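Local coordinates for uncharacterized protein (Ruminococcus gnavus, PDB 4QAN) that is of unknown function but adopts a cystatin-like fold, as a divergent member of the NTF2-like superfamily, and probably binds metal ions, at residues Ser19-Tyr33 / Lys196-Ala208. Sequence-based numbering, arbitrary orientation.
Sequences SEITSFSEEEEAVLY and KKTYVLPNQLTGA
Tyr33 and Thr206 meet where an irregular connector, residues 196-208, runs along helix 27-39 of a cystatin-like domain and the loop leading into it, a worked example of an extended chain fastened over a helix that packs on the sheet. The Tyr33 side chain can be followed outward. Tyr33 CB rests 4.1 Å from Pro202 CG; CG lies anti to the backbone N (chi1 175°), which sends the ring along the connector. CD2 touches Pro202 CG and Gln204 O, and Tyr33 CE2 comes 3.5 Å from Gln204 O at the ring edge. Phe24 CZ stands over one face of the Tyr33 ring, offset toward its rim. CZ of Tyr33 nears Thr206 N and CG2. At the tip, Tyr33 OH accepts a weak hydrogen bond from Thr206 N (3.4 Å) while its stronger partner is Met45 O, so the phenol links the connector to helix 43-48. One residue back along the helix, Leu32 CD2 lies 3.9 Å from Tyr199 CD1, and both side chains also reach strand 116-122. One turn earlier, Glu28 OE1 forms a salt bridge with Lys197 NZ (2.6 Å); the Glu28 carboxylate, 82° from the Tyr199 ring plane, meets that ring at its edge. In the loop before the helix, Ile21 N donates to Leu205 O, and Thr206 OG1 answers with a 2.6 Å bond to Ile21 O, approaching from above the carbonyl plane.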
loop_
_atom_site.group_PDB
_atom_site.type_symbol
_atom_site.label_atom_id
_atom_site.label_comp_id
_atom_site.label_asym_id
_atom_site.label_seq_id
_atom_site.Cartn_x
_atom_site.Cartn_y
_atom_site.Cartn_z
ATOM N N SER A 19 22.555 -5.040 -2.532
ATOM C CA SER A 19 22.066 -5.199 -3.908
ATOM C C SER A 19 23.174 -5.019 -4.958
ATOM O O SER A 19 23.671 -3.915 -5.160
ATOM C CB SER A 19 20.927 -4.218 -4.183
ATOM O OG SER A 19 21.262 -2.900 -3.814
ATOM N N GLU A 20 23.531 -6.099 -5.649
ATOM C CA GLU A 20 24.633 -6.074 -6.611
ATOM C C GLU A 20 24.187 -5.852 -8.067
ATOM O O GLU A 20 25.020 -5.881 -8.982
ATOM C CB GLU A 20 25.447 -7.366 -6.498
ATOM C CG GLU A 20 25.604 -7.845 -5.061
ATOM C CD GLU A 20 26.858 -8.656 -4.820
ATOM O OE1 GLU A 20 27.359 -9.307 -5.757
ATOM O OE2 GLU A 20 27.345 -8.638 -3.672
ATOM N N ILE A 21 22.889 -5.640 -8.280
ATOM C CA ILE A 21 22.337 -5.320 -9.599
ATOM C C ILE A 21 21.837 -3.885 -9.553
ATOM O O ILE A 21 20.846 -3.622 -8.891
ATOM C CB ILE A 21 21.149 -6.255 -9.963
ATOM C CG1 ILE A 21 21.651 -7.628 -10.432
ATOM C CG2 ILE A 21 20.278 -5.648 -11.061
ATOM C CD1 ILE A 21 20.605 -8.724 -10.352
ATOM N N THR A 22 22.503 -2.962 -10.254
ATOM C CA THR A 22 22.044 -1.564 -10.277
ATOM C C THR A 22 20.626 -1.457 -10.827
ATOM O O THR A 22 19.748 -0.861 -10.204
ATOM C CB THR A 22 22.907 -0.654 -11.172
ATOM O OG1 THR A 22 24.298 -0.856 -10.895
ATOM C CG2 THR A 22 22.541 0.817 -10.949
ATOM N N SER A 23 20.426 -2.035 -12.008
ATOM C CA SER A 23 19.228 -1.804 -12.803
ATOM C C SER A 23 19.031 -2.901 -13.839
ATOM O O SER A 23 19.945 -3.664 -14.126
ATOM C CB SER A 23 19.344 -0.454 -13.521
ATOM O OG SER A 23 20.540 -0.386 -14.296
ATOM N N PHE A 24 17.824 -2.976 -14.386
ATOM C CA PHE A 24 17.537 -3.837 -15.527
ATOM C C PHE A 24 17.357 -2.909 -16.721
ATOM O O PHE A 24 16.442 -2.075 -16.750
ATOM C CB PHE A 24 16.295 -4.702 -15.275
ATOM C CG PHE A 24 16.318 -5.406 -13.948
ATOM C CD1 PHE A 24 17.279 -6.374 -13.679
ATOM C CD2 PHE A 24 15.401 -5.085 -12.953
ATOM C CE1 PHE A 24 17.314 -7.010 -12.447
ATOM C CE2 PHE A 24 15.435 -5.720 -11.726
ATOM C CZ PHE A 24 16.392 -6.679 -11.471
ATOM N N SER A 25 18.275 -3.027 -17.671
ATOM C CA SER A 25 18.301 -2.181 -18.850
ATOM C C SER A 25 17.406 -2.753 -19.943
ATOM O O SER A 25 17.040 -2.047 -20.885
ATOM C CB SER A 25 19.745 -2.047 -19.365
ATOM O OG SER A 25 20.459 -3.267 -19.223
ATOM N N GLU A 26 17.076 -4.037 -19.823
ATOM C CA GLU A 26 16.200 -4.716 -20.769
ATOM C C GLU A 26 15.051 -5.300 -19.984
ATOM O O GLU A 26 15.255 -5.799 -18.874
ATOM C CB GLU A 26 16.950 -5.840 -21.485
ATOM C CG GLU A 26 16.355 -6.212 -22.834
ATOM C CD GLU A 26 16.674 -5.194 -23.919
ATOM O OE1 GLU A 26 17.335 -4.175 -23.620
ATOM O OE2 GLU A 26 16.268 -5.414 -25.081
ATOM N N GLU A 27 13.847 -5.253 -20.551
ATOM C CA GLU A 27 12.669 -5.784 -19.859
ATOM C C GLU A 27 12.779 -7.303 -19.599
ATOM O O GLU A 27 12.224 -7.806 -18.624
ATOM C CB GLU A 27 11.355 -5.416 -20.584
ATOM C CG GLU A 27 11.075 -6.117 -21.910
ATOM C CD GLU A 27 11.148 -5.189 -23.112
ATOM O OE1 GLU A 27 12.217 -4.574 -23.333
ATOM O OE2 GLU A 27 10.138 -5.091 -23.846
ATOM N N GLU A 28 13.514 -8.026 -20.442
ATOM C CA GLU A 28 13.658 -9.473 -20.254
ATOM C C GLU A 28 14.341 -9.793 -18.917
ATOM O O GLU A 28 13.904 -10.689 -18.192
ATOM C CB GLU A 28 14.421 -10.123 -21.426
ATOM C CG GLU A 28 14.217 -11.631 -21.499
ATOM C CD GLU A 28 14.844 -12.266 -22.728
ATOM O OE1 GLU A 28 16.089 -12.255 -22.842
ATOM O OE2 GLU A 28 14.091 -12.795 -23.575
ATOM N N GLU A 29 15.392 -9.042 -18.593
ATOM C CA GLU A 29 16.145 -9.234 -17.350
ATOM C C GLU A 29 15.227 -9.076 -16.160
ATOM O O GLU A 29 15.216 -9.915 -15.267
ATOM C CB GLU A 29 17.261 -8.202 -17.211
ATOM C CG GLU A 29 18.316 -8.218 -18.303
ATOM C CD GLU A 29 19.204 -6.985 -18.236
ATOM O OE1 GLU A 29 19.047 -6.199 -17.265
ATOM O OE2 GLU A 29 20.052 -6.800 -19.143
ATOM N N ALA A 30 14.467 -7.984 -16.164
ATOM C CA ALA A 30 13.493 -7.696 -15.108
ATOM C C ALA A 30 12.477 -8.835 -14.933
ATOM O O ALA A 30 12.111 -9.186 -13.810
ATOM C CB ALA A 30 12.775 -6.392 -15.414
ATOM N N VAL A 31 12.042 -9.420 -16.048
ATOM C CA VAL A 31 11.097 -10.532 -16.021
ATOM C C VAL A 31 11.730 -11.759 -15.374
ATOM O O VAL A 31 11.109 -12.401 -14.519
ATOM C CB VAL A 31 10.618 -10.904 -17.435
ATOM C CG1 VAL A 31 9.815 -12.205 -17.421
ATOM C CG2 VAL A 31 9.799 -9.771 -18.033
ATOM N N LEU A 32 12.957 -12.075 -15.792
ATOM C CA LEU A 32 13.670 -13.237 -15.281
ATOM C C LEU A 32 13.977 -13.075 -13.804
ATOM O O LEU A 32 13.729 -13.987 -13.015
ATOM C CB LEU A 32 14.972 -13.466 -16.055
ATOM C CG LEU A 32 14.830 -13.940 -17.504
ATOM C CD1 LEU A 32 16.193 -14.010 -18.190
ATOM C CD2 LEU A 32 14.125 -15.291 -17.556
ATOM N N TYR A 33 14.514 -11.912 -13.437
ATOM C CA TYR A 33 14.757 -11.572 -12.042
ATOM C C TYR A 33 13.515 -11.914 -11.236
ATOM O O TYR A 33 13.604 -12.560 -10.195
ATOM C CB TYR A 33 15.096 -10.080 -11.906
ATOM C CG TYR A 33 15.253 -9.586 -10.472
ATOM C CD1 TYR A 33 14.192 -8.995 -9.792
ATOM C CD2 TYR A 33 16.473 -9.703 -9.795
ATOM C CE1 TYR A 33 14.347 -8.539 -8.488
ATOM C CE2 TYR A 33 16.623 -9.252 -8.482
ATOM C CZ TYR A 33 15.561 -8.673 -7.835
ATOM O OH TYR A 33 15.716 -8.235 -6.527
ATOM N N LYS A 196 13.295 -21.590 -25.927
ATOM C CA LYS A 196 13.893 -20.783 -27.001
ATOM C C LYS A 196 15.384 -20.489 -26.778
ATOM O O LYS A 196 16.174 -20.544 -27.722
ATOM C CB LYS A 196 13.127 -19.464 -27.174
ATOM C CG LYS A 196 13.292 -18.847 -28.561
ATOM C CD LYS A 196 13.427 -17.332 -28.520
ATOM C CE LYS A 196 12.124 -16.644 -28.153
ATOM N NZ LYS A 196 12.230 -15.167 -28.312
ATOM N N LYS A 197 15.751 -20.166 -25.538
ATOM C CA LYS A 197 17.130 -19.819 -25.181
ATOM C C LYS A 197 17.587 -20.552 -23.920
ATOM O O LYS A 197 16.842 -21.346 -23.337
ATOM C CB LYS A 197 17.242 -18.320 -24.893
ATOM C CG LYS A 197 16.851 -17.393 -26.030
ATOM C CD LYS A 197 16.573 -15.987 -25.513
ATOM C CE LYS A 197 17.787 -15.351 -24.853
ATOM N NZ LYS A 197 17.402 -14.139 -24.085
ATOM N N THR A 198 18.828 -20.275 -23.525
ATOM C CA THR A 198 19.305 -20.530 -22.169
ATOM C C THR A 198 18.959 -19.289 -21.360
ATOM O O THR A 198 19.696 -18.305 -21.386
ATOM C CB THR A 198 20.842 -20.741 -22.123
ATOM O OG1 THR A 198 21.208 -21.884 -22.908
ATOM C CG2 THR A 198 21.330 -20.935 -20.681
ATOM N N TYR A 199 17.830 -19.309 -20.666
ATOM C CA TYR A 199 17.464 -18.164 -19.838
ATOM C C TYR A 199 18.252 -18.224 -18.522
ATOM O O TYR A 199 18.252 -19.246 -17.826
ATOM C CB TYR A 199 15.945 -18.103 -19.596
ATOM C CG TYR A 199 15.138 -17.699 -20.828
ATOM C CD1 TYR A 199 15.027 -16.363 -21.210
ATOM C CD2 TYR A 199 14.484 -18.658 -21.608
ATOM C CE1 TYR A 199 14.297 -15.996 -22.333
ATOM C CE2 TYR A 199 13.749 -18.296 -22.732
ATOM C CZ TYR A 199 13.658 -16.964 -23.092
ATOM O OH TYR A 199 12.935 -16.599 -24.210
ATOM N N VAL A 200 18.939 -17.130 -18.207
ATOM C CA VAL A 200 19.736 -17.020 -16.983
ATOM C C VAL A 200 18.898 -16.404 -15.868
ATOM O O VAL A 200 18.639 -15.200 -15.870
ATOM C CB VAL A 200 21.004 -16.164 -17.219
ATOM C CG1 VAL A 200 21.667 -15.763 -15.902
ATOM C CG2 VAL A 200 21.982 -16.918 -18.122
ATOM N N LEU A 201 18.478 -17.242 -14.924
ATOM C CA LEU A 201 17.781 -16.785 -13.721
ATOM C C LEU A 201 18.796 -16.217 -12.721
ATOM O O LEU A 201 19.540 -16.980 -12.111
ATOM C CB LEU A 201 17.040 -17.953 -13.076
ATOM C CG LEU A 201 15.815 -18.470 -13.830
ATOM C CD1 LEU A 201 15.433 -19.851 -13.320
ATOM C CD2 LEU A 201 14.645 -17.506 -13.692
ATOM N N PRO A 202 18.821 -14.883 -12.529
ATOM C CA PRO A 202 19.852 -14.328 -11.652
ATOM C C PRO A 202 19.643 -14.652 -10.174
ATOM O O PRO A 202 18.569 -15.129 -9.769
ATOM C CB PRO A 202 19.699 -12.816 -11.854
ATOM C CG PRO A 202 18.255 -12.627 -12.162
ATOM C CD PRO A 202 17.811 -13.868 -12.897
ATOM N N ASN A 203 20.683 -14.405 -9.382
ATOM C CA ASN A 203 20.515 -14.257 -7.941
ATOM C C ASN A 203 21.528 -13.316 -7.327
ATOM O O ASN A 203 22.367 -13.709 -6.519
ATOM C CB ASN A 203 20.502 -15.596 -7.224
ATOM C CG ASN A 203 21.595 -16.509 -7.685
ATOM O OD1 ASN A 203 22.608 -16.070 -8.230
ATOM N ND2 ASN A 203 21.389 -17.798 -7.487
ATOM N N GLN A 204 21.450 -12.069 -7.771
ATOM C CA GLN A 204 21.799 -10.929 -6.947
ATOM C C GLN A 204 20.444 -10.325 -6.604
ATOM O O GLN A 204 19.421 -10.757 -7.133
ATOM C CB GLN A 204 22.616 -9.884 -7.707
ATOM C CG GLN A 204 23.584 -10.403 -8.771
ATOM C CD GLN A 204 24.798 -11.075 -8.174
ATOM O OE1 GLN A 204 24.674 -11.933 -7.299
ATOM N NE2 GLN A 204 25.991 -10.693 -8.648
ATOM N N LEU A 205 20.450 -9.323 -5.738
ATOM C CA LEU A 205 19.301 -8.453 -5.543
ATOM C C LEU A 205 19.581 -7.124 -6.225
ATOM O O LEU A 205 20.729 -6.781 -6.508
ATOM C CB LEU A 205 19.046 -8.205 -4.056
ATOM C CG LEU A 205 19.269 -9.387 -3.123
ATOM C CD1 LEU A 205 18.962 -8.961 -1.697
ATOM C CD2 LEU A 205 18.420 -10.573 -3.550
ATOM N N THR A 206 18.517 -6.396 -6.512
ATOM C CA THR A 206 18.598 -5.019 -6.940
ATOM C C THR A 206 18.111 -4.175 -5.749
ATOM O O THR A 206 17.895 -4.698 -4.655
ATOM C CB THR A 206 17.769 -4.784 -8.223
ATOM O OG1 THR A 206 18.219 -3.596 -8.892
ATOM C CG2 THR A 206 16.243 -4.680 -7.902
ATOM N N GLY A 207 17.943 -2.877 -5.949
ATOM C CA GLY A 207 17.829 -1.962 -4.832
ATOM C C GLY A 207 16.639 -2.178 -3.927
ATOM O O GLY A 207 15.577 -2.601 -4.380
ATOM N N ALA A 208 16.822 -1.870 -2.642
ATOM C CA ALA A 208 15.754 -1.948 -1.666
ATOM C C ALA A 208 14.738 -0.850 -1.958
ATOM O O ALA A 208 15.113 0.269 -2.256
ATOM C CB ALA A 208 16.308 -1.801 -0.260
#